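Local coordinates for terminase large subunit (Bacillus phage spp1, PDB 2WBN), which drives viral DNA into empty capsids as an ATP-powered motor and, through its metal-dependent C-terminal nuclease domain, cuts the genome to begin and end packaging, at residues A[57-69]-A[80-94]. Numbering follows the deposited sequence.
Sequences FGYGPDPLAFVRW and AIDELVDHKVSLKRT
The antiparallel beta hairpin at the heart of this RNase H-like nuclease domain pairs Leu64–Trp69 with Ala80–Asp86, with a classic beta bulge near the hairpin turn. There Arg68 O accepts two backbone bonds, from Ile81 N at 2.8 Å and Asp82 N at 3.2 Å, and Ile81, the extra residue, points toward the partner strand, where its CG2 meets the edge of the guanidinium at the end of the extended Arg68 chain. Just beyond, small Ala80 lets the Trp69 indole lie over it in a CH-pi contact, Ala80 CB standing over the ring face 3.8 Å from the centroid of the six-membered ring. At the other end, Leu64, with CG anti to the backbone N (chi1 170°), packs its CD1 against Val89 CG1 and, at 3.3 Å, Thr94 OG1, joining the hairpin to the helix that starts at Leu91. That hydroxyl donates a hydrogen bond to Ser90 O, so the branched threonine can sit against leucine with its polar atom satisfied. Pro63, whose side chain also adjoins the manganese ligand His190, is a compact apolar ring whose CB makes a CH-pi contact over the imidazole face, 3.6 Å from the His87 ring centroid and only 5° off the normal, while Pro61 O meets the ring edge at His87 CD2.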
loop_
_atom_site.group_PDB
_atom_site.type_symbol
_atom_site.label_atom_id
_atom_site.label_comp_id
_atom_site.label_asym_id
_atom_site.label_seq_id
_atom_site.Cartn_x
_atom_site.Cartn_y
_atom_site.Cartn_z
ATOM N N PHE A 57 7.514 5.660 4.496
ATOM C CA PHE A 57 7.851 6.417 5.704
ATOM C C PHE A 57 7.439 7.882 5.704
ATOM O O PHE A 57 7.452 8.532 6.759
ATOM C CB PHE A 57 9.347 6.305 5.999
ATOM C CG PHE A 57 9.758 4.948 6.484
ATOM C CD1 PHE A 57 10.482 4.098 5.671
ATOM C CD2 PHE A 57 9.378 4.505 7.749
ATOM C CE1 PHE A 57 10.848 2.822 6.113
ATOM C CE2 PHE A 57 9.732 3.240 8.198
ATOM C CZ PHE A 57 10.463 2.394 7.373
ATOM N N GLY A 58 7.080 8.413 4.543
ATOM C CA GLY A 58 6.799 9.837 4.457
ATOM C C GLY A 58 8.116 10.590 4.380
ATOM O O GLY A 58 9.174 10.051 4.676
ATOM N N TYR A 59 8.029 11.831 3.977
ATOM C CA TYR A 59 9.169 12.672 3.738
ATOM C C TYR A 59 8.609 14.067 3.492
ATOM O O TYR A 59 7.656 14.241 2.722
ATOM C CB TYR A 59 9.964 12.173 2.531
ATOM C CG TYR A 59 11.157 13.038 2.179
ATOM C CD1 TYR A 59 12.147 13.293 3.106
ATOM C CD2 TYR A 59 11.288 13.606 0.915
ATOM C CE1 TYR A 59 13.229 14.102 2.790
ATOM C CE2 TYR A 59 12.384 14.414 0.589
ATOM C CZ TYR A 59 13.348 14.651 1.521
ATOM O OH TYR A 59 14.432 15.455 1.198
ATOM N N GLY A 60 9.181 15.059 4.169
ATOM C CA GLY A 60 8.664 16.423 4.124
ATOM C C GLY A 60 7.253 16.382 4.678
ATOM O O GLY A 60 7.022 15.754 5.717
ATOM N N PRO A 61 6.294 17.007 3.973
ATOM C CA PRO A 61 4.915 17.007 4.448
ATOM C C PRO A 61 4.158 15.707 4.190
ATOM O O PRO A 61 3.055 15.540 4.709
ATOM C CB PRO A 61 4.276 18.132 3.629
ATOM C CG PRO A 61 4.997 18.051 2.305
ATOM C CD PRO A 61 6.414 17.645 2.642
ATOM N N ASP A 62 4.741 14.805 3.394
ATOM C CA ASP A 62 4.090 13.551 3.022
ATOM C C ASP A 62 3.986 12.593 4.206
ATOM O O ASP A 62 4.913 12.534 5.044
ATOM C CB ASP A 62 4.833 12.909 1.867
ATOM C CG ASP A 62 4.733 13.732 0.613
ATOM O OD1 ASP A 62 4.039 14.786 0.649
ATOM O OD2 ASP A 62 5.313 13.334 -0.392
ATOM N N PRO A 63 2.837 11.901 4.325
ATOM C CA PRO A 63 2.613 11.055 5.486
ATOM C C PRO A 63 3.280 9.695 5.402
ATOM O O PRO A 63 3.481 9.149 4.313
ATOM C CB PRO A 63 1.098 10.855 5.489
ATOM C CG PRO A 63 0.739 10.859 4.032
ATOM C CD PRO A 63 1.722 11.818 3.368
ATOM N N LEU A 64 3.542 9.125 6.564
ATOM C CA LEU A 64 3.814 7.703 6.651
ATOM C C LEU A 64 2.507 6.995 6.264
ATOM O O LEU A 64 1.421 7.443 6.644
ATOM C CB LEU A 64 4.256 7.332 8.069
ATOM C CG LEU A 64 4.366 5.830 8.413
ATOM C CD1 LEU A 64 5.482 5.673 9.476
ATOM C CD2 LEU A 64 3.045 5.251 8.931
ATOM N N ALA A 65 2.607 5.933 5.480
ATOM C CA ALA A 65 1.435 5.142 5.065
ATOM C C ALA A 65 1.747 3.651 5.171
ATOM O O ALA A 65 2.634 3.135 4.463
ATOM C CB ALA A 65 1.023 5.508 3.656
ATOM N N PHE A 66 1.080 3.000 6.129
ATOM C CA PHE A 66 1.110 1.550 6.296
ATOM C C PHE A 66 -0.146 0.946 5.662
ATOM O O PHE A 66 -1.256 1.421 5.920
ATOM C CB PHE A 66 1.138 1.185 7.782
ATOM C CG PHE A 66 0.940 -0.278 8.054
ATOM C CD1 PHE A 66 1.998 -1.171 7.924
ATOM C CD2 PHE A 66 -0.301 -0.766 8.422
ATOM C CE1 PHE A 66 1.822 -2.519 8.166
ATOM C CE2 PHE A 66 -0.490 -2.123 8.660
ATOM C CZ PHE A 66 0.569 -2.999 8.526
ATOM N N VAL A 67 0.025 -0.090 4.844
ATOM C CA VAL A 67 -1.131 -0.795 4.250
ATOM C C VAL A 67 -1.018 -2.300 4.503
ATOM O O VAL A 67 0.088 -2.851 4.523
ATOM C CB VAL A 67 -1.285 -0.489 2.735
ATOM C CG1 VAL A 67 -1.411 1.028 2.504
ATOM C CG2 VAL A 67 -0.111 -1.105 1.884
ATOM N N ARG A 68 -2.176 -2.942 4.704
ATOM C CA ARG A 68 -2.302 -4.386 4.801
ATOM C C ARG A 68 -3.412 -4.848 3.848
ATOM O O ARG A 68 -4.532 -4.341 3.917
ATOM C CB ARG A 68 -2.630 -4.788 6.230
ATOM C CG ARG A 68 -2.891 -6.282 6.474
ATOM C CD ARG A 68 -3.415 -6.480 7.909
ATOM N NE ARG A 68 -3.687 -7.884 8.271
ATOM C CZ ARG A 68 -2.804 -8.751 8.774
ATOM N NH1 ARG A 68 -1.542 -8.407 8.974
ATOM N NH2 ARG A 68 -3.185 -9.999 9.067
ATOM N N TRP A 69 -3.065 -5.790 2.973
ATOM C CA TRP A 69 -3.960 -6.339 1.948
ATOM C C TRP A 69 -3.982 -7.863 2.000
ATOM O O TRP A 69 -3.042 -8.489 2.494
ATOM C CB TRP A 69 -3.418 -5.989 0.576
ATOM C CG TRP A 69 -3.363 -4.573 0.228
ATOM C CD1 TRP A 69 -2.367 -3.678 0.540
ATOM C CD2 TRP A 69 -4.297 -3.869 -0.582
ATOM N NE1 TRP A 69 -2.665 -2.445 0.008
ATOM C CE2 TRP A 69 -3.839 -2.541 -0.697
ATOM C CE3 TRP A 69 -5.503 -4.218 -1.189
ATOM C CZ2 TRP A 69 -4.545 -1.572 -1.404
ATOM C CZ3 TRP A 69 -6.200 -3.258 -1.889
ATOM C CH2 TRP A 69 -5.731 -1.960 -1.997
ATOM N N ALA A 80 -8.247 -4.667 0.445
ATOM C CA ALA A 80 -7.669 -3.808 1.485
ATOM C C ALA A 80 -8.242 -4.162 2.845
ATOM O O ALA A 80 -9.464 -4.182 3.032
ATOM C CB ALA A 80 -7.890 -2.321 1.156
ATOM N N ILE A 81 -7.354 -4.455 3.796
ATOM C CA ILE A 81 -7.761 -4.897 5.131
ATOM C C ILE A 81 -7.650 -3.756 6.131
ATOM O O ILE A 81 -8.580 -3.490 6.896
ATOM C CB ILE A 81 -6.901 -6.095 5.623
ATOM C CG1 ILE A 81 -7.068 -7.292 4.681
ATOM C CG2 ILE A 81 -7.277 -6.462 7.059
ATOM C CD1 ILE A 81 -6.223 -8.538 5.052
ATOM N N ASP A 82 -6.502 -3.083 6.128
ATOM C CA ASP A 82 -6.275 -2.023 7.073
ATOM C C ASP A 82 -5.191 -1.066 6.567
ATOM O O ASP A 82 -4.540 -1.320 5.558
ATOM C CB ASP A 82 -5.901 -2.634 8.421
ATOM C CG ASP A 82 -6.354 -1.800 9.608
ATOM O OD1 ASP A 82 -6.787 -0.641 9.428
ATOM O OD2 ASP A 82 -6.271 -2.315 10.745
ATOM N N GLU A 83 -5.047 0.053 7.274
ATOM C CA GLU A 83 -4.098 1.093 6.921
ATOM C C GLU A 83 -3.794 1.955 8.153
ATOM O O GLU A 83 -4.566 1.981 9.122
ATOM C CB GLU A 83 -4.677 1.983 5.812
ATOM C CG GLU A 83 -5.808 2.881 6.308
ATOM C CD GLU A 83 -6.517 3.688 5.242
ATOM O OE1 GLU A 83 -6.341 3.415 4.039
ATOM O OE2 GLU A 83 -7.274 4.619 5.621
ATOM N N LEU A 84 -2.672 2.666 8.094
ATOM C CA LEU A 84 -2.383 3.763 8.999
ATOM C C LEU A 84 -1.706 4.840 8.172
ATOM O O LEU A 84 -0.652 4.602 7.575
ATOM C CB LEU A 84 -1.470 3.330 10.157
ATOM C CG LEU A 84 -1.114 4.388 11.207
ATOM C CD1 LEU A 84 -2.328 4.818 12.064
ATOM C CD2 LEU A 84 0.016 3.879 12.101
ATOM N N VAL A 85 -2.312 6.019 8.141
ATOM C CA VAL A 85 -1.757 7.187 7.467
ATOM C C VAL A 85 -1.546 8.284 8.508
ATOM O O VAL A 85 -2.494 8.718 9.177
ATOM C CB VAL A 85 -2.666 7.658 6.320
ATOM C CG1 VAL A 85 -2.058 8.889 5.605
ATOM C CG2 VAL A 85 -2.906 6.499 5.314
ATOM N N ASP A 86 -0.308 8.748 8.631
ATOM C CA ASP A 86 0.070 9.709 9.657
ATOM C C ASP A 86 1.033 10.740 9.094
ATOM O O ASP A 86 2.169 10.399 8.718
ATOM C CB ASP A 86 0.737 8.909 10.775
ATOM C CG ASP A 86 0.898 9.673 12.037
ATOM O OD1 ASP A 86 0.575 10.884 12.070
ATOM O OD2 ASP A 86 1.370 9.028 13.028
ATOM N N HIS A 87 0.581 11.995 9.052
ATOM C CA HIS A 87 1.410 13.109 8.635
ATOM C C HIS A 87 2.441 13.505 9.682
ATOM O O HIS A 87 3.429 14.117 9.351
ATOM C CB HIS A 87 0.554 14.323 8.258
ATOM C CG HIS A 87 -0.169 14.146 6.961
ATOM N ND1 HIS A 87 -1.396 13.523 6.878
ATOM C CD2 HIS A 87 0.187 14.453 5.689
ATOM C CE1 HIS A 87 -1.765 13.452 5.612
ATOM N NE2 HIS A 87 -0.828 14.013 4.869
ATOM N N LYS A 88 2.184 13.155 10.934
ATOM C CA LYS A 88 3.082 13.449 12.063
ATOM C C LYS A 88 3.768 12.134 12.379
ATOM O O LYS A 88 3.315 11.339 13.225
ATOM C CB LYS A 88 2.263 13.993 13.229
ATOM C CG LYS A 88 1.635 15.332 12.828
ATOM C CD LYS A 88 0.926 16.014 13.916
ATOM C CE LYS A 88 -0.012 17.047 13.347
ATOM N NZ LYS A 88 0.671 18.324 12.972
ATOM N N VAL A 89 4.841 11.880 11.650
ATOM C CA VAL A 89 5.388 10.532 11.551
ATOM C C VAL A 89 6.025 10.086 12.882
ATOM O O VAL A 89 6.913 10.766 13.435
ATOM C CB VAL A 89 6.423 10.454 10.421
ATOM C CG1 VAL A 89 7.052 9.048 10.344
ATOM C CG2 VAL A 89 5.803 10.876 9.091
ATOM N N SER A 90 5.539 8.964 13.400
ATOM C CA SER A 90 6.088 8.358 14.601
ATOM C C SER A 90 6.270 6.877 14.335
ATOM O O SER A 90 5.304 6.161 14.016
ATOM C CB SER A 90 5.167 8.569 15.802
ATOM O OG SER A 90 5.612 7.787 16.906
ATOM N N LEU A 91 7.518 6.430 14.417
ATOM C CA LEU A 91 7.805 5.006 14.356
ATOM C C LEU A 91 7.269 4.299 15.608
ATOM O O LEU A 91 6.790 3.175 15.513
ATOM C CB LEU A 91 9.310 4.769 14.178
ATOM C CG LEU A 91 9.948 5.351 12.906
ATOM C CD1 LEU A 91 11.392 4.856 12.746
ATOM C CD2 LEU A 91 9.105 4.972 11.671
ATOM N N LYS A 92 7.338 4.945 16.773
ATOM C CA LYS A 92 6.735 4.368 17.985
ATOM C C LYS A 92 5.241 4.070 17.761
ATOM O O LYS A 92 4.773 2.963 18.035
ATOM C CB LYS A 92 6.911 5.295 19.189
ATOM C CG LYS A 92 6.209 4.781 20.469
ATOM C CD LYS A 92 6.828 5.340 21.744
ATOM C CE LYS A 92 6.146 4.795 23.014
ATOM N NZ LYS A 92 6.121 3.288 23.076
ATOM N N ARG A 93 4.513 5.060 17.244
ATOM C CA ARG A 93 3.057 4.932 16.981
ATOM C C ARG A 93 2.763 3.869 15.935
ATOM O O ARG A 93 1.753 3.158 16.018
ATOM C CB ARG A 93 2.444 6.275 16.538
ATOM C CG ARG A 93 0.954 6.191 16.202
ATOM C CD ARG A 93 0.266 7.530 15.899
ATOM N NE ARG A 93 -1.183 7.311 15.731
ATOM C CZ ARG A 93 -1.929 7.619 14.662
ATOM N NH1 ARG A 93 -1.414 8.229 13.599
ATOM N NH2 ARG A 93 -3.235 7.320 14.665
ATOM N N THR A 94 3.643 3.752 14.952
ATOM C CA THR A 94 3.463 2.785 13.888
ATOM C C THR A 94 3.640 1.364 14.429
ATOM O O THR A 94 2.793 0.493 14.192
ATOM C CB THR A 94 4.438 3.074 12.760
ATOM O OG1 THR A 94 4.244 4.430 12.326
ATOM C CG2 THR A 94 4.228 2.140 11.604
#